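Local coordinates for protein ancestral D-type dye decolorizing peroxidase (Geotrichum candidum, PDB 7ANV) that probably uses haem and hydrogen peroxide to oxidise synthetic dyes and related substrates, as an ancestral D-type member of the fungal dye-decolorizing peroxidases, at residues I28-A31 / A32-R35; G448-P451 / N452-A455; G148-H151 / E152-D155. All blocks are in the same frame, centred on the assembly; numbering follows the deposited sequence.

Contact 1 of 3, residues I28-A31 / A32-R35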
loop_
_atom_site.group_PDB
_atom_site.type_symbol
_atom_site.label_atom_id
_atom_site.label_comp_id
_atom_site.label_asym_id
_atom_site.label_seq_id
_atom_site.Cartn_x
_atom_site.Cartn_y
_atom_site.Cartn_z
ATOM N N ILE A 28 -10.054 18.818 -13.173
ATOM C CA ILE A 28 -10.973 19.004 -14.321
ATOM C C ILE A 28 -11.298 20.495 -14.410
ATOM O O ILE A 28 -11.897 21.041 -13.452
ATOM C CB ILE A 28 -12.225 18.134 -14.191
ATOM C CG1 ILE A 28 -11.859 16.643 -14.160
ATOM C CG2 ILE A 28 -13.238 18.496 -15.277
ATOM C CD1 ILE A 28 -12.955 15.725 -13.684
ATOM N N THR A 29 -10.951 21.125 -15.535
ATOM C CA THR A 29 -11.178 22.583 -15.748
ATOM C C THR A 29 -12.372 22.792 -16.678
ATOM O O THR A 29 -12.838 23.930 -16.781
ATOM C CB THR A 29 -9.909 23.240 -16.287
ATOM O OG1 THR A 29 -9.504 22.548 -17.468
ATOM C CG2 THR A 29 -8.777 23.166 -15.304
ATOM N N ASP A 30 -12.799 21.771 -17.415
ATOM C CA ASP A 30 -13.954 21.902 -18.355
ATOM C C ASP A 30 -14.681 20.556 -18.314
ATOM O O ASP A 30 -14.234 19.668 -19.043
ATOM C CB ASP A 30 -13.480 22.311 -19.755
ATOM C CG ASP A 30 -14.569 22.465 -20.815
ATOM O OD1 ASP A 30 -15.685 21.936 -20.615
ATOM O OD2 ASP A 30 -14.305 23.147 -21.840
ATOM N N ALA A 31 -15.748 20.442 -17.507
ATOM C CA ALA A 31 -16.515 19.197 -17.254
ATOM C C ALA A 31 -17.098 18.624 -18.544
ATOM O O ALA A 31 -16.928 17.427 -18.774
ATOM C CB ALA A 31 -17.617 19.443 -16.257
ATOM N N ALA A 32 -17.769 19.435 -19.372
ATOM C CA ALA A 32 -18.408 18.957 -20.618
ATOM C C ALA A 32 -17.341 18.404 -21.553
ATOM O O ALA A 32 -17.501 17.266 -22.057
ATOM C CB ALA A 32 -19.199 20.050 -21.259
ATOM N N ALA A 33 -16.225 19.111 -21.699
ATOM C CA ALA A 33 -15.159 18.650 -22.610
ATOM C C ALA A 33 -14.531 17.391 -22.037
ATOM O O ALA A 33 -14.243 16.459 -22.797
ATOM C CB ALA A 33 -14.134 19.727 -22.823
ATOM N N PHE A 34 -14.332 17.350 -20.722
ATOM C CA PHE A 34 -13.707 16.189 -20.048
ATOM C C PHE A 34 -14.517 14.913 -20.324
ATOM O O PHE A 34 -13.958 13.856 -20.631
ATOM C CB PHE A 34 -13.557 16.411 -18.546
ATOM C CG PHE A 34 -12.989 15.190 -17.864
ATOM C CD1 PHE A 34 -11.618 14.966 -17.824
ATOM C CD2 PHE A 34 -13.821 14.228 -17.307
ATOM C CE1 PHE A 34 -11.092 13.830 -17.221
ATOM C CE2 PHE A 34 -13.296 13.068 -16.765
ATOM C CZ PHE A 34 -11.932 12.884 -16.673
ATOM N N ARG A 35 -15.836 15.010 -20.254
ATOM C CA ARG A 35 -16.705 13.830 -20.440
ATOM C C ARG A 35 -16.593 13.363 -21.895
ATOM O O ARG A 35 -16.622 12.141 -22.116
ATOM C CB ARG A 35 -18.129 14.109 -19.962
ATOM C CG ARG A 35 -18.239 14.423 -18.477
ATOM C CD ARG A 35 -19.684 14.570 -18.016
ATOM N NE ARG A 35 -20.360 13.275 -18.027
ATOM C CZ ARG A 35 -21.662 13.061 -18.282
ATOM N NH1 ARG A 35 -22.496 14.063 -18.552
ATOM N NH2 ARG A 35 -22.130 11.821 -18.278
#
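Ala33 meets the carboxylate of Asp30 in the first turn of the helix that Ala31 begins, and the four residues 32-35 each find a partner just upstream. Ala32 CB lies 4.0 Å from Asp30 OD1, a grazing contact at an exposed corner. Ala33 is held twice. Its amide N donates to Asp30 OD1 over 3.1 Å along a nearly straight path (165°), reaching that oxygen from well above the carboxylate plane, while its methyl CB packs 3.4 Å from Asp30 CG. Both contacts follow from the first torsion of Asp30: a chi1 of 179° puts CG trans to N and beside the carbonyl carbon, which swings the carboxylate forward over the first turn. Phe34 joins the helix to the preceding strand end. Its N binds Asp30 O, so that Asp30 serves the helix with main chain and side chain together, and its ring receives Ile28 on one face: CD1 stands 4.0 Å from the ring centroid, close to the normal, a CH-pi contact. The second branch of Ile28, CG2, lies 3.9 Å from Phe34 CB, and the two side chains cross at about a right angle. The same phenyl group also meets the ring of Phe165 and touches Leu92 of helix 86-92, placing the pair in a buried apolar layer. Arg35 closes the walk with the regular helical bond from its N to Ala31 O (3.0 Å); its aliphatic CG passes the same carbonyl, and its guanidinium group goes on to Phe486 O and Thr485 O near the chain terminus. The whole is a classic aspartate N-cap, with Asp30 at the N-cap and Ala33 at N3, set in the strand-to-helix connection from 20-28 to 31-41 of the dimeric alpha+beta barrel fold.

Contact 2 of 3, residues G448-P451 / N452-A455; sequences GTDP and NNQA. With SO4 (sulfate ion), chain I.
Asp450 and Asn453 lie side by side in a tight reversal, their side chains pointing the same way. Asn453 ND2 donates to Asp450 OD2 at 3.0 Å, almost straight at 169°; the oxygen sits in the plane of the amide, yet the amide comes from above the carboxylate, the two planes being 82° apart. The other carboxylate oxygen, OD1, takes the backbone N of Asn452 at 3.0 Å. Because chi1 of Asp450 is extended (179°), the acid group reaches forward over the turn, where both oxygens have a donor. In the main chain, Asn453 N binds Asp450 O. An alanine here removes both carboxylate acceptors, and the Asn453 amide would probably be set free to turn while Asn452 N is left without its carboxylate mate.

One shell out, Gln454 reaches back with an extended chain, and its NE2 donates to Pro451 O at 2.9 Å, the carbonyl oxygen lying in its amide plane. That amide is held further by Asp332 O, a second acceptor of NE2, and by Gln334 N, which donates to OE1. A water accepts from Asp450 N and also lies within bonding distance of Asn453 O, to which it can donate; a weak bond from Gly448 N to Gln454 O draws the loop ends together. A sulfate ion, probably from the crystallisation liquor, accepts from Ala455 N. Further out, Arg289 of helix 279-291 holds the carbonyls of Gly448 and Thr449. The arrangement is a type I beta turn from Asp450 to Asn453, with proline at its second position, overlaid by an Asx turn made by Asp450.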
loop_
_atom_site.group_PDB
_atom_site.type_symbol
_atom_site.label_atom_id
_atom_site.label_comp_id
_atom_site.label_asym_id
_atom_site.label_seq_id
_atom_site.Cartn_x
_atom_site.Cartn_y
_atom_site.Cartn_z
ATOM N N GLY A 448 9.064 -6.603 22.544
ATOM C CA GLY A 448 9.129 -7.927 21.933
ATOM C C GLY A 448 10.257 -8.112 20.962
ATOM O O GLY A 448 10.330 -9.205 20.458
ATOM N N THR A 449 11.108 -7.110 20.668
ATOM C CA THR A 449 12.120 -7.285 19.603
ATOM C C THR A 449 13.224 -8.224 20.080
ATOM O O THR A 449 13.809 -8.886 19.223
ATOM C CB THR A 449 12.675 -5.949 19.097
ATOM O OG1 THR A 449 13.343 -5.294 20.167
ATOM C CG2 THR A 449 11.576 -5.088 18.556
ATOM N N ASP A 450 13.517 -8.256 21.370
ATOM C CA ASP A 450 14.513 -9.224 21.909
ATOM C C ASP A 450 13.764 -10.499 22.282
ATOM O O ASP A 450 13.009 -10.487 23.239
ATOM C CB ASP A 450 15.251 -8.618 23.091
ATOM C CG ASP A 450 16.255 -9.564 23.702
ATOM O OD1 ASP A 450 16.225 -10.781 23.385
ATOM O OD2 ASP A 450 17.044 -9.078 24.510
ATOM N N PRO A 451 13.917 -11.619 21.557
ATOM C CA PRO A 451 13.058 -12.781 21.797
ATOM C C PRO A 451 13.285 -13.401 23.172
ATOM O O PRO A 451 12.414 -14.122 23.644
ATOM C CB PRO A 451 13.409 -13.735 20.646
ATOM C CG PRO A 451 14.812 -13.364 20.292
ATOM C CD PRO A 451 14.889 -11.852 20.487
ATOM N N ASN A 452 14.450 -13.162 23.782
ATOM C CA ASN A 452 14.746 -13.762 25.114
ATOM C C ASN A 452 14.473 -12.744 26.213
ATOM O O ASN A 452 14.645 -13.136 27.417
ATOM C CB ASN A 452 16.155 -14.348 25.175
ATOM C CG ASN A 452 16.323 -15.437 24.139
ATOM O OD1 ASN A 452 16.748 -15.175 23.018
ATOM N ND2 ASN A 452 15.915 -16.657 24.489
ATOM N N ASN A 453 14.042 -11.516 25.863
ATOM C CA ASN A 453 13.681 -10.488 26.881
ATOM C C ASN A 453 12.545 -9.652 26.321
ATOM O O ASN A 453 12.737 -8.493 26.063
ATOM C CB ASN A 453 14.835 -9.578 27.285
ATOM C CG ASN A 453 15.972 -10.341 27.924
ATOM O OD1 ASN A 453 15.874 -10.757 29.080
ATOM N ND2 ASN A 453 17.052 -10.522 27.182
ATOM N N GLN A 454 11.398 -10.288 26.119
ATOM C CA GLN A 454 10.310 -9.727 25.301
ATOM C C GLN A 454 9.671 -8.532 26.014
ATOM O O GLN A 454 9.028 -7.768 25.331
ATOM C CB GLN A 454 9.271 -10.795 24.993
ATOM C CG GLN A 454 9.811 -11.845 24.026
ATOM C CD GLN A 454 8.896 -13.027 23.872
ATOM O OE1 GLN A 454 7.675 -12.921 23.997
ATOM N NE2 GLN A 454 9.500 -14.174 23.633
ATOM N N ALA A 455 9.786 -8.386 27.333
ATOM C CA ALA A 455 9.215 -7.206 28.029
ATOM C C ALA A 455 10.032 -5.927 27.761
ATOM O O ALA A 455 9.464 -4.820 27.972
ATOM C CB ALA A 455 9.085 -7.455 29.500
HETATM S S SO4 I . 11.171 -10.893 30.032
HETATM O O1 SO4 I . 11.472 -10.567 31.406
HETATM O O2 SO4 I . 11.892 -12.101 29.655
HETATM O O3 SO4 I . 11.572 -9.788 29.186
HETATM O O4 SO4 I . 9.753 -11.114 29.888
HETATM O O HOH W 1 12.251 -7.033 23.734
#

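Contact 3 of 3, residues G148-H151 / E152-D155; sequences GDSH and ETVD
Thr153 turns its hydroxyl toward Asp149 and Ser150, the two polar residues that precede its helix. Its CB already lies 3.1 Å from Asp149 OD1 and 3.6 Å from Ser150 OG. From there the two branches part. OG1, anti to the carbonyl carbon (chi1 -66°), points back toward the start of the helix and donates to Asp149 OD1 over 2.7 Å, arriving on the syn side of the carboxylate and only a little out of its plane. The methyl CG2 goes the other way round, anti to the backbone N, and runs along the same oxygen and toward Gly148 CA at 4.4 Å. The side chains of Asp149 and Thr153 cross at about a right angle.

Ser150 sits at the N-cap. Its OG lies 3.1 Å from Thr153 OG1 and equally far from Asp149 OD2, so its one proton may serve either acceptor. Behind this cluster the helix takes up its regular pattern: Val154 N binds Ser150 O, and Asp155 N binds His151 O at 2.8 Å. Val154 CG2 approaches Gly148 N to 3.5 Å, which depends on the glycine, since a CB there would clash with that methyl. On the exposed flank His151 NE2 is hydrogen-bonded to Asp183 OD1 of strand 174-183.

Asp149 OD1 also accepts from Leu77 N, so two donors share that one oxygen. Such a grip, together with the helix N-terminus nearby, would probably favour the charged carboxylate over the protonated form, and it fixes the threonine proton in direction while leaving that of the serine undecided.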
loop_
_atom_site.group_PDB
_atom_site.type_symbol
_atom_site.label_atom_id
_atom_site.label_comp_id
_atom_site.label_asym_id
_atom_site.label_seq_id
_atom_site.Cartn_x
_atom_site.Cartn_y
_atom_site.Cartn_z
ATOM N N GLY A 148 4.536 0.836 -17.041
ATOM C CA GLY A 148 5.195 0.322 -18.242
ATOM C C GLY A 148 6.507 -0.349 -17.942
ATOM O O GLY A 148 7.011 -0.305 -16.797
ATOM N N ASP A 149 7.065 -0.918 -18.989
ATOM C CA ASP A 149 8.364 -1.607 -18.967
ATOM C C ASP A 149 9.520 -0.603 -18.878
ATOM O O ASP A 149 10.613 -1.013 -18.507
ATOM C CB ASP A 149 8.502 -2.436 -20.236
ATOM C CG ASP A 149 8.551 -1.563 -21.476
ATOM O OD1 ASP A 149 7.469 -1.054 -21.857
ATOM O OD2 ASP A 149 9.659 -1.418 -22.049
ATOM N N SER A 150 9.306 0.656 -19.269
ATOM C CA SER A 150 10.411 1.631 -19.453
ATOM C C SER A 150 9.859 3.051 -19.370
ATOM O O SER A 150 8.632 3.252 -19.580
ATOM C CB SER A 150 11.121 1.407 -20.777
ATOM O OG SER A 150 10.272 1.636 -21.877
ATOM N N HIS A 151 10.730 4.006 -19.110
ATOM C CA HIS A 151 10.353 5.446 -19.175
ATOM C C HIS A 151 9.848 5.764 -20.585
ATOM O O HIS A 151 8.860 6.495 -20.705
ATOM C CB HIS A 151 11.511 6.333 -18.744
ATOM C CG HIS A 151 11.994 6.050 -17.371
ATOM N ND1 HIS A 151 13.319 5.946 -17.068
ATOM C CD2 HIS A 151 11.313 5.776 -16.241
ATOM C CE1 HIS A 151 13.458 5.675 -15.783
ATOM N NE2 HIS A 151 12.235 5.560 -15.249
ATOM N N GLU A 152 10.479 5.216 -21.624
ATOM C CA GLU A 152 10.097 5.484 -23.033
ATOM C C GLU A 152 8.625 5.110 -23.251
ATOM O O GLU A 152 7.826 5.924 -23.821
ATOM C CB GLU A 152 11.021 4.659 -23.930
ATOM C CG GLU A 152 12.432 5.194 -23.936
ATOM C CD GLU A 152 13.425 4.796 -22.855
ATOM O OE1 GLU A 152 13.066 4.167 -21.802
ATOM O OE2 GLU A 152 14.600 5.186 -23.082
ATOM N N THR A 153 8.247 3.907 -22.814
ATOM C CA THR A 153 6.871 3.381 -22.979
ATOM C C THR A 153 5.874 4.269 -22.235
ATOM O O THR A 153 4.817 4.640 -22.801
ATOM C CB THR A 153 6.765 1.934 -22.501
ATOM O OG1 THR A 153 7.565 1.145 -23.376
ATOM C CG2 THR A 153 5.337 1.457 -22.461
ATOM N N VAL A 154 6.168 4.594 -20.986
ATOM C CA VAL A 154 5.231 5.397 -20.153
ATOM C C VAL A 154 5.114 6.808 -20.749
ATOM O O VAL A 154 4.006 7.299 -20.895
ATOM C CB VAL A 154 5.679 5.391 -18.679
ATOM C CG1 VAL A 154 4.905 6.403 -17.869
ATOM C CG2 VAL A 154 5.522 4.005 -18.068
ATOM N N ASP A 155 6.230 7.424 -21.115
ATOM C CA ASP A 155 6.253 8.822 -21.631
ATOM C C ASP A 155 5.436 8.907 -22.912
ATOM O O ASP A 155 4.703 9.886 -23.090
ATOM C CB ASP A 155 7.694 9.292 -21.824
ATOM C CG ASP A 155 8.438 9.489 -20.518
ATOM O OD1 ASP A 155 7.778 9.398 -19.444
ATOM O OD2 ASP A 155 9.686 9.750 -20.587
#

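Contacts 1 and 3 both belong to the alpha+beta barrel domain of the family, and each marks the step from a strand into a helix: from 20-28 into 31-41, and from 142-148 into 151-164. The two strands are antiparallel neighbours in one four-stranded sheet, so their C-terminal ends point in opposite directions, and the two contact centres stand about 27 Å apart. Contact 2, last along the chain, is a loop between the short strands 445-446 and 458-459, its centre about 58 Å from that of contact 1 and about 46 Å from that of contact 3, across the chain's centre from both. Two contacts thus start helices after adjacent strands; contact 2 structures a distant surface loop.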